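Local coordinates for mbDLG-3 protein (Monosiga brevicollis, PDB 6X1N) that probably acts as a Dlg-type membrane-associated scaffold, whose third PDZ domain, described here, is likely to bind C-terminal tails of partner proteins, perhaps including protein kinases, at residues F19-P24 with R75-L80; V8-G13 with E46-E51; V55-Q60 with G98-Y103. All coordinates share one frame; numbering follows the deposited sequence.

Interaction 1 of 3, residues F19-P24 with R75-L80; sequences FSLLGP and RQAANL
Leu-21 meets helix 74-82 over a flat group of the backbone: its CD1 methyl stands almost straight above the nitrogen of the peptide plane joining Ala-77 to Ala-78, 4.1 Å from Ala-78 N. The aromatic ring of the segment, that of Phe-19, is turned instead into the core, against Ile-40 and Ile-61. This is the binding groove of the PDZ fold, the cleft between strand 19-22 and helix 74-82 in which a ligand's C-terminal tail is classically laid down as an added strand. The contact illustrates how a leucine fork on the strand can meet alanines on the helix across such a cleft. Ala-77 directs its CB at the strand and is met by both branches of Leu-21, CD1 at 3.9 Å from Ala-77 CB and CD2 at 4.1 Å from the same atom. The fork is brought there by a first torsion of 58°, which places CG between the backbone N and the carbonyl carbon, a crowded position. With alanine on the helix side, the backbones can approach until Leu-21 CA and Ala-78 CA are 7.4 Å apart. Tyr-74 and Val-81 continue the apolar surface along the helix beside Leu-21. Along its other edge, strand 19-22 pairs with strand 38-43 through the backbone of Ser-20 and Leu-22. On the groove side, the carbonyl oxygen of Phe-19 is hydrogen-bonded to a glycerol that also lies about 4 Å from the Leu-21 side chain, a molecule probably left from crystallisation but consistent with a site that receives ligands. At the far end of the contact a water bridges the chains, accepting from Arg-75 N at 2.9 Å and donating to Pro-24 O at 3.3 Å.

Interaction 2 of 3, residues V8-G13 with E46-E51; sequences VTLYKG and EGAAIE
Leu-10 and Ala-48 face each other directly, each with its CB directed at the opposite segment, and the two CB atoms come within 3.9 Å. Here a short helix is seated on a strand by one large side chain reaching past a small one. Leu-10 does the reaching: CG lies anti to the carbonyl carbon (chi1 -59°), a setting that carries the end of the chain past Ala-48 CB, so that CD2 reaches the helix backbone. CD2 then rests over the face of the peptide joining Ala-48 to Ala-49, 3.7 Å from Ala-48 O, while CD1 is turned toward Ala-49 and stays looser, at 4.4 Å from Ala-49 CB. Ala-48 in turn packs its methyl closely on the strand backbone, with Ala-48 CB 3.3 Å from the carbonyl oxygen Tyr-11 O. The small side chain of Ala-48 lets Leu-10 CA and Ala-48 CA come to 5.7 Å. The helix starts just here: Gly-47 holds the N-cap position with a positive phi of 136°, and its carbonyl oxygen accepts the first-turn bond from Glu-51 N. Beyond the two segments, Leu-10 is also packed by Phe-17, Phe-19 and Leu-91, so its methyls belong to the domain's hydrophobic core. Backbone bonds link Ala-48 to Gly-16 and Ala-49 to Phe-17. The arrangement is that of the PDZ fold, in which the short helix after the third strand covers one end of the curled sheet and is tied to the GFGF form of the carboxylate-binding loop, the stretch that in this family receives the ligand's terminal carboxylate.

Interaction 3 of 3, residues V55-Q60 with G98-Y103; sequences VFEGDQ and GMYDLY
Gly-58, third residue of a type II beta turn running from Phe-56 to Asp-59, brings its CA to 5.7 Å from Tyr-100 CA, so a bare piece of turn backbone lies against helix 97-102. The phenol ring answers that approach face on. Gly-58 CA sits over its centre, 3.7 Å from the centroid and only 11° off the ring normal, a CH-pi contact within reach because Gly-58, whose backbone angles themselves call for glycine, has no side chain. With CG anti to the backbone N (chi1 -166°), Tyr-100 sweeps across the turn and delivers its hydroxyl to Glu-57. Glu-57 extends to meet it at the ring's edge, the two side chains crossing at about a right angle and the carboxylate and ring planes standing 81° apart. Tyr-100 OH donates to Glu-57 OE2 at 2.8 Å, arriving on the anti side, somewhat out of the carboxylate plane. The turn itself is braced from within, since Asp-59 OD2 accepts from Phe-56 N at 2.9 Å and also forms a salt bridge with Arg-6. Replaced by an alanine, Tyr-100 would probably leave Glu-57 without its donor and uncover the CA of Gly-58, weakening the hold of the helix on the turn. The helix follows the last strand of the PDZ domain, much as the extra C-terminal helix does in PSD-95 PDZ3. Chemically, a neutral phenol donating a hydrogen bond to a carboxylate makes a charge-assisted bond, one likely to keep Glu-57 ionised and to fix the rotation of the hydroxyl.

How the interactions relate
The three contacts surround one curled sheet, and strand 19-22 connects them. From the groove of interaction 1, Phe-19 reaches into the core, where its CE1 lies 3.9 Å from Leu-10 CD1 of interaction 2; the centres are about 16 Å apart. Leu-22, pointing away from the groove helix, touches interaction 3 instead, its CD2 at 3.9 Å from Tyr-100 CE1, with centres about 13 Å apart. Val-55 joins interactions 2 and 3 through the core, CG2 lying 4.0 Å from Val-8 CG1. The glycerol near Leu-21 is consistent with a ligand groove there, which is thus backed at one end by helix 48-52 and, behind Leu-22, by helix 97-102.

Interaction 1 of 3, residues F19-P24 with R75-L80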
# COMPACT_ATOMS: atom_id res chain seq x y z
N PHE A 19 -6.11 6.05 -3.55
CA PHE A 19 -6.26 4.74 -2.93
C PHE A 19 -6.27 4.88 -1.43
O PHE A 19 -5.76 5.85 -0.87
CB PHE A 19 -5.18 3.74 -3.39
CG PHE A 19 -3.80 4.03 -2.85
CD1 PHE A 19 -2.93 4.87 -3.54
CD2 PHE A 19 -3.36 3.41 -1.69
CE1 PHE A 19 -1.65 5.10 -3.05
CE2 PHE A 19 -2.08 3.65 -1.19
CZ PHE A 19 -1.22 4.49 -1.86
N SER A 20 -6.86 3.89 -0.78
CA SER A 20 -6.85 3.76 0.67
C SER A 20 -5.94 2.61 1.05
O SER A 20 -5.84 1.61 0.32
CB SER A 20 -8.24 3.39 1.18
OG SER A 20 -9.22 4.33 0.74
N LEU A 21 -5.28 2.72 2.20
CA LEU A 21 -4.47 1.61 2.70
C LEU A 21 -4.91 1.20 4.11
O LEU A 21 -5.62 1.93 4.81
CB LEU A 21 -2.96 1.90 2.62
CG LEU A 21 -2.38 3.12 3.34
CD1 LEU A 21 -2.28 2.92 4.86
CD2 LEU A 21 -1.01 3.46 2.79
N LEU A 22 -4.45 0.02 4.51
CA LEU A 22 -4.70 -0.48 5.85
C LEU A 22 -3.41 -1.08 6.39
O LEU A 22 -2.46 -1.37 5.66
CB LEU A 22 -5.85 -1.49 5.93
CG LEU A 22 -5.76 -2.88 5.29
CD1 LEU A 22 -4.80 -3.84 6.02
CD2 LEU A 22 -7.16 -3.48 5.25
N GLY A 23 -3.39 -1.26 7.70
CA GLY A 23 -2.26 -1.88 8.34
C GLY A 23 -2.60 -2.22 9.77
O GLY A 23 -3.72 -2.01 10.22
N PRO A 24 -1.63 -2.77 10.50
CA PRO A 24 -1.89 -3.17 11.89
C PRO A 24 -1.85 -1.97 12.82
O PRO A 24 -1.31 -0.91 12.50
CB PRO A 24 -0.73 -4.13 12.19
CG PRO A 24 0.38 -3.64 11.34
CD PRO A 24 -0.25 -3.05 10.08
N ARG A 75 -0.71 3.64 11.09
CA ARG A 75 -0.42 5.05 11.33
C ARG A 75 0.87 5.47 10.63
O ARG A 75 0.94 6.55 10.03
CB ARG A 75 -0.32 5.32 12.83
CG ARG A 75 -0.43 6.78 13.21
CD ARG A 75 -1.89 7.19 13.32
NE ARG A 75 -2.52 6.66 14.52
CZ ARG A 75 -3.81 6.80 14.80
NH1 ARG A 75 -4.61 7.43 13.96
NH2 ARG A 75 -4.30 6.29 15.93
N GLN A 76 1.90 4.63 10.70
CA GLN A 76 3.17 4.94 10.06
C GLN A 76 3.02 5.08 8.55
O GLN A 76 3.53 6.03 7.95
CB GLN A 76 4.19 3.85 10.39
CG GLN A 76 5.55 4.05 9.77
CD GLN A 76 6.38 2.79 9.82
OE1 GLN A 76 6.21 1.96 10.72
NE2 GLN A 76 7.26 2.62 8.84
N ALA A 77 2.31 4.14 7.92
CA ALA A 77 2.13 4.19 6.47
C ALA A 77 1.28 5.39 6.05
O ALA A 77 1.61 6.08 5.08
CB ALA A 77 1.50 2.89 5.96
N ALA A 78 0.18 5.64 6.76
CA ALA A 78 -0.67 6.77 6.39
C ALA A 78 0.07 8.08 6.57
O ALA A 78 -0.08 9.01 5.76
CB ALA A 78 -1.95 6.76 7.23
N ASN A 79 0.91 8.16 7.60
CA ASN A 79 1.71 9.36 7.84
C ASN A 79 2.75 9.54 6.74
O ASN A 79 2.95 10.66 6.26
CB ASN A 79 2.37 9.22 9.21
CG ASN A 79 2.78 10.55 9.81
OD1 ASN A 79 1.93 11.40 10.10
ND2 ASN A 79 4.08 10.70 10.06
N LEU A 80 3.40 8.45 6.33
CA LEU A 80 4.35 8.51 5.22
C LEU A 80 3.70 9.12 3.98
O LEU A 80 4.24 10.05 3.37
CB LEU A 80 4.89 7.10 4.94
CG LEU A 80 5.97 6.94 3.87
CD1 LEU A 80 7.21 7.77 4.17
CD2 LEU A 80 6.33 5.48 3.69
O HOH W 1 -1.60 2.19 13.48

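Interaction 2 of 3, residues V8-G13 with E46-E51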
# COMPACT_ATOMS: atom_id res chain seq x y z
N VAL A 8 5.47 0.60 -9.28
CA VAL A 8 4.58 1.61 -9.83
C VAL A 8 4.98 2.96 -9.25
O VAL A 8 5.21 3.08 -8.05
CB VAL A 8 3.12 1.30 -9.45
CG1 VAL A 8 2.18 2.36 -9.99
CG2 VAL A 8 2.72 -0.09 -9.96
N THR A 9 5.07 3.97 -10.10
CA THR A 9 5.24 5.34 -9.65
C THR A 9 3.93 6.08 -9.89
O THR A 9 3.43 6.12 -11.02
CB THR A 9 6.38 6.04 -10.38
OG1 THR A 9 7.61 5.37 -10.07
CG2 THR A 9 6.48 7.49 -9.95
N LEU A 10 3.37 6.63 -8.83
CA LEU A 10 2.16 7.42 -8.92
C LEU A 10 2.50 8.88 -8.67
O LEU A 10 3.36 9.19 -7.84
CB LEU A 10 1.14 6.99 -7.86
CG LEU A 10 0.67 5.54 -7.89
CD1 LEU A 10 -0.31 5.31 -6.76
CD2 LEU A 10 0.02 5.20 -9.22
N TYR A 11 1.81 9.76 -9.38
CA TYR A 11 1.95 11.20 -9.20
C TYR A 11 0.63 11.73 -8.66
O TYR A 11 -0.44 11.39 -9.18
CB TYR A 11 2.32 11.85 -10.54
CG TYR A 11 2.18 13.34 -10.55
CD1 TYR A 11 2.89 14.13 -9.66
CD2 TYR A 11 1.34 13.96 -11.45
CE1 TYR A 11 2.75 15.51 -9.67
CE2 TYR A 11 1.20 15.34 -11.48
CZ TYR A 11 1.91 16.10 -10.58
OH TYR A 11 1.78 17.47 -10.60
N LYS A 12 0.70 12.57 -7.63
CA LYS A 12 -0.50 12.98 -6.91
C LYS A 12 -1.51 13.65 -7.83
O LYS A 12 -2.72 13.43 -7.71
CB LYS A 12 -0.10 13.90 -5.75
CG LYS A 12 -1.26 14.43 -4.95
CD LYS A 12 -0.77 15.30 -3.80
CE LYS A 12 -1.92 15.67 -2.88
NZ LYS A 12 -1.46 16.52 -1.75
N GLY A 13 -1.03 14.46 -8.78
CA GLY A 13 -1.92 15.01 -9.77
C GLY A 13 -3.00 15.91 -9.19
O GLY A 13 -2.89 16.46 -8.08
N GLU A 46 -11.48 8.00 -8.89
CA GLU A 46 -10.60 8.92 -9.60
C GLU A 46 -9.29 8.97 -8.84
O GLU A 46 -9.27 8.84 -7.61
CB GLU A 46 -11.15 10.34 -9.64
CG GLU A 46 -12.45 10.48 -10.37
CD GLU A 46 -12.28 10.47 -11.87
OE1 GLU A 46 -13.29 10.26 -12.56
OE2 GLU A 46 -11.16 10.70 -12.40
N GLY A 47 -8.21 9.20 -9.57
CA GLY A 47 -6.92 9.36 -8.92
C GLY A 47 -5.82 8.60 -9.61
O GLY A 47 -6.05 7.88 -10.59
N ALA A 48 -4.60 8.73 -9.09
CA ALA A 48 -3.46 8.15 -9.79
C ALA A 48 -3.55 6.63 -9.85
O ALA A 48 -3.18 6.03 -10.87
CB ALA A 48 -2.16 8.57 -9.09
N ALA A 49 -4.05 6.00 -8.79
CA ALA A 49 -4.04 4.54 -8.74
C ALA A 49 -4.92 3.94 -9.83
O ALA A 49 -4.49 3.03 -10.55
CB ALA A 49 -4.46 4.04 -7.37
N ILE A 50 -6.14 4.44 -9.98
CA ILE A 50 -7.02 3.88 -11.02
C ILE A 50 -6.47 4.20 -12.41
O ILE A 50 -6.55 3.36 -13.32
CB ILE A 50 -8.48 4.32 -10.83
CG1 ILE A 50 -9.41 3.49 -11.72
CG2 ILE A 50 -8.67 5.83 -11.10
CD1 ILE A 50 -10.88 3.72 -11.43
N GLU A 51 -5.90 5.39 -12.59
CA GLU A 51 -5.34 5.74 -13.89
C GLU A 51 -4.18 4.83 -14.27
O GLU A 51 -4.00 4.52 -15.46
CB GLU A 51 -4.91 7.22 -13.89
CG GLU A 51 -6.09 8.18 -13.87
CD GLU A 51 -5.69 9.64 -13.75
OE1 GLU A 51 -4.48 9.95 -13.87
OE2 GLU A 51 -6.58 10.48 -13.53

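Interaction 3 of 3, residues V55-Q60 with G98-Y103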
# COMPACT_ATOMS: atom_id res chain seq x y z
N VAL A 55 -2.47 -0.92 -9.66
CA VAL A 55 -2.59 -0.88 -8.21
C VAL A 55 -3.95 -1.46 -7.87
O VAL A 55 -4.97 -0.97 -8.38
CB VAL A 55 -2.47 0.56 -7.69
CG1 VAL A 55 -2.56 0.59 -6.18
CG2 VAL A 55 -1.18 1.23 -8.20
N PHE A 56 -3.99 -2.49 -7.03
CA PHE A 56 -5.22 -3.22 -6.79
C PHE A 56 -5.50 -3.35 -5.31
O PHE A 56 -4.60 -3.57 -4.50
CB PHE A 56 -5.14 -4.65 -7.37
CG PHE A 56 -4.77 -4.71 -8.82
CD1 PHE A 56 -5.46 -3.95 -9.76
CD2 PHE A 56 -3.74 -5.52 -9.25
CE1 PHE A 56 -5.12 -4.03 -11.10
CE2 PHE A 56 -3.40 -5.59 -10.58
CZ PHE A 56 -4.08 -4.85 -11.51
N GLU A 57 -6.78 -3.31 -4.96
CA GLU A 57 -7.18 -3.70 -3.62
C GLU A 57 -6.67 -5.11 -3.33
O GLU A 57 -6.68 -5.98 -4.20
CB GLU A 57 -8.70 -3.65 -3.49
CG GLU A 57 -9.13 -4.03 -2.10
CD GLU A 57 -10.61 -3.87 -1.86
OE1 GLU A 57 -11.31 -3.22 -2.67
OE2 GLU A 57 -11.06 -4.42 -0.82
N GLY A 58 -6.17 -5.32 -2.11
CA GLY A 58 -5.59 -6.59 -1.73
C GLY A 58 -4.12 -6.72 -2.05
O GLY A 58 -3.53 -7.78 -1.74
N ASP A 59 -3.50 -5.71 -2.64
CA ASP A 59 -2.05 -5.71 -2.80
C ASP A 59 -1.38 -5.45 -1.46
O ASP A 59 -1.81 -4.57 -0.70
CB ASP A 59 -1.61 -4.57 -3.72
CG ASP A 59 -1.87 -4.82 -5.18
OD1 ASP A 59 -2.17 -5.98 -5.57
OD2 ASP A 59 -1.70 -3.85 -5.95
N GLN A 60 -0.31 -6.18 -1.18
CA GLN A 60 0.59 -5.77 -0.12
C GLN A 60 1.53 -4.71 -0.66
O GLN A 60 2.11 -4.87 -1.74
CB GLN A 60 1.38 -6.96 0.41
CG GLN A 60 2.30 -6.53 1.54
CD GLN A 60 2.81 -7.66 2.40
OE1 GLN A 60 2.60 -8.83 2.11
NE2 GLN A 60 3.50 -7.30 3.48
N GLY A 98 -4.13 -14.02 0.74
CA GLY A 98 -4.18 -14.73 2.01
C GLY A 98 -4.04 -13.80 3.19
O GLY A 98 -4.86 -13.80 4.12
N MET A 99 -3.01 -12.95 3.17
CA MET A 99 -2.82 -12.02 4.28
C MET A 99 -3.92 -10.97 4.32
O MET A 99 -4.37 -10.58 5.40
CB MET A 99 -1.44 -11.37 4.21
CG MET A 99 -1.14 -10.46 5.40
SD MET A 99 -1.00 -11.37 6.98
CE MET A 99 0.68 -11.93 6.88
N TYR A 100 -4.36 -10.51 3.15
CA TYR A 100 -5.47 -9.57 3.12
C TYR A 100 -6.71 -10.17 3.78
O TYR A 100 -7.40 -9.50 4.54
CB TYR A 100 -5.75 -9.14 1.68
CG TYR A 100 -6.65 -7.93 1.55
CD1 TYR A 100 -6.29 -6.71 2.09
CD2 TYR A 100 -7.85 -8.00 0.84
CE1 TYR A 100 -7.11 -5.59 1.97
CE2 TYR A 100 -8.67 -6.88 0.70
CZ TYR A 100 -8.29 -5.68 1.27
OH TYR A 100 -9.11 -4.57 1.14
N ASP A 101 -6.98 -11.46 3.51
CA ASP A 101 -8.11 -12.12 4.15
C ASP A 101 -7.90 -12.28 5.65
O ASP A 101 -8.87 -12.23 6.41
CB ASP A 101 -8.35 -13.49 3.51
CG ASP A 101 -9.53 -14.22 4.13
OD1 ASP A 101 -10.68 -13.85 3.82
OD2 ASP A 101 -9.29 -15.15 4.93
N LEU A 102 -6.66 -12.48 6.09
CA LEU A 102 -6.40 -12.59 7.52
C LEU A 102 -6.75 -11.30 8.24
O LEU A 102 -7.21 -11.33 9.39
CB LEU A 102 -4.95 -12.99 7.76
CG LEU A 102 -4.59 -13.33 9.21
CD1 LEU A 102 -5.46 -14.48 9.72
CD2 LEU A 102 -3.11 -13.68 9.33
N TYR A 103 -6.57 -10.15 7.58
CA TYR A 103 -6.96 -8.88 8.17
C TYR A 103 -8.46 -8.76 8.38
O TYR A 103 -8.90 -7.94 9.19
CB TYR A 103 -6.46 -7.71 7.32
CG TYR A 103 -5.09 -7.19 7.70
CD1 TYR A 103 -4.92 -6.45 8.86
CD2 TYR A 103 -3.98 -7.42 6.90
CE1 TYR A 103 -3.67 -5.97 9.23
CE2 TYR A 103 -2.73 -6.94 7.26
CZ TYR A 103 -2.59 -6.21 8.42
OH TYR A 103 -1.37 -5.71 8.80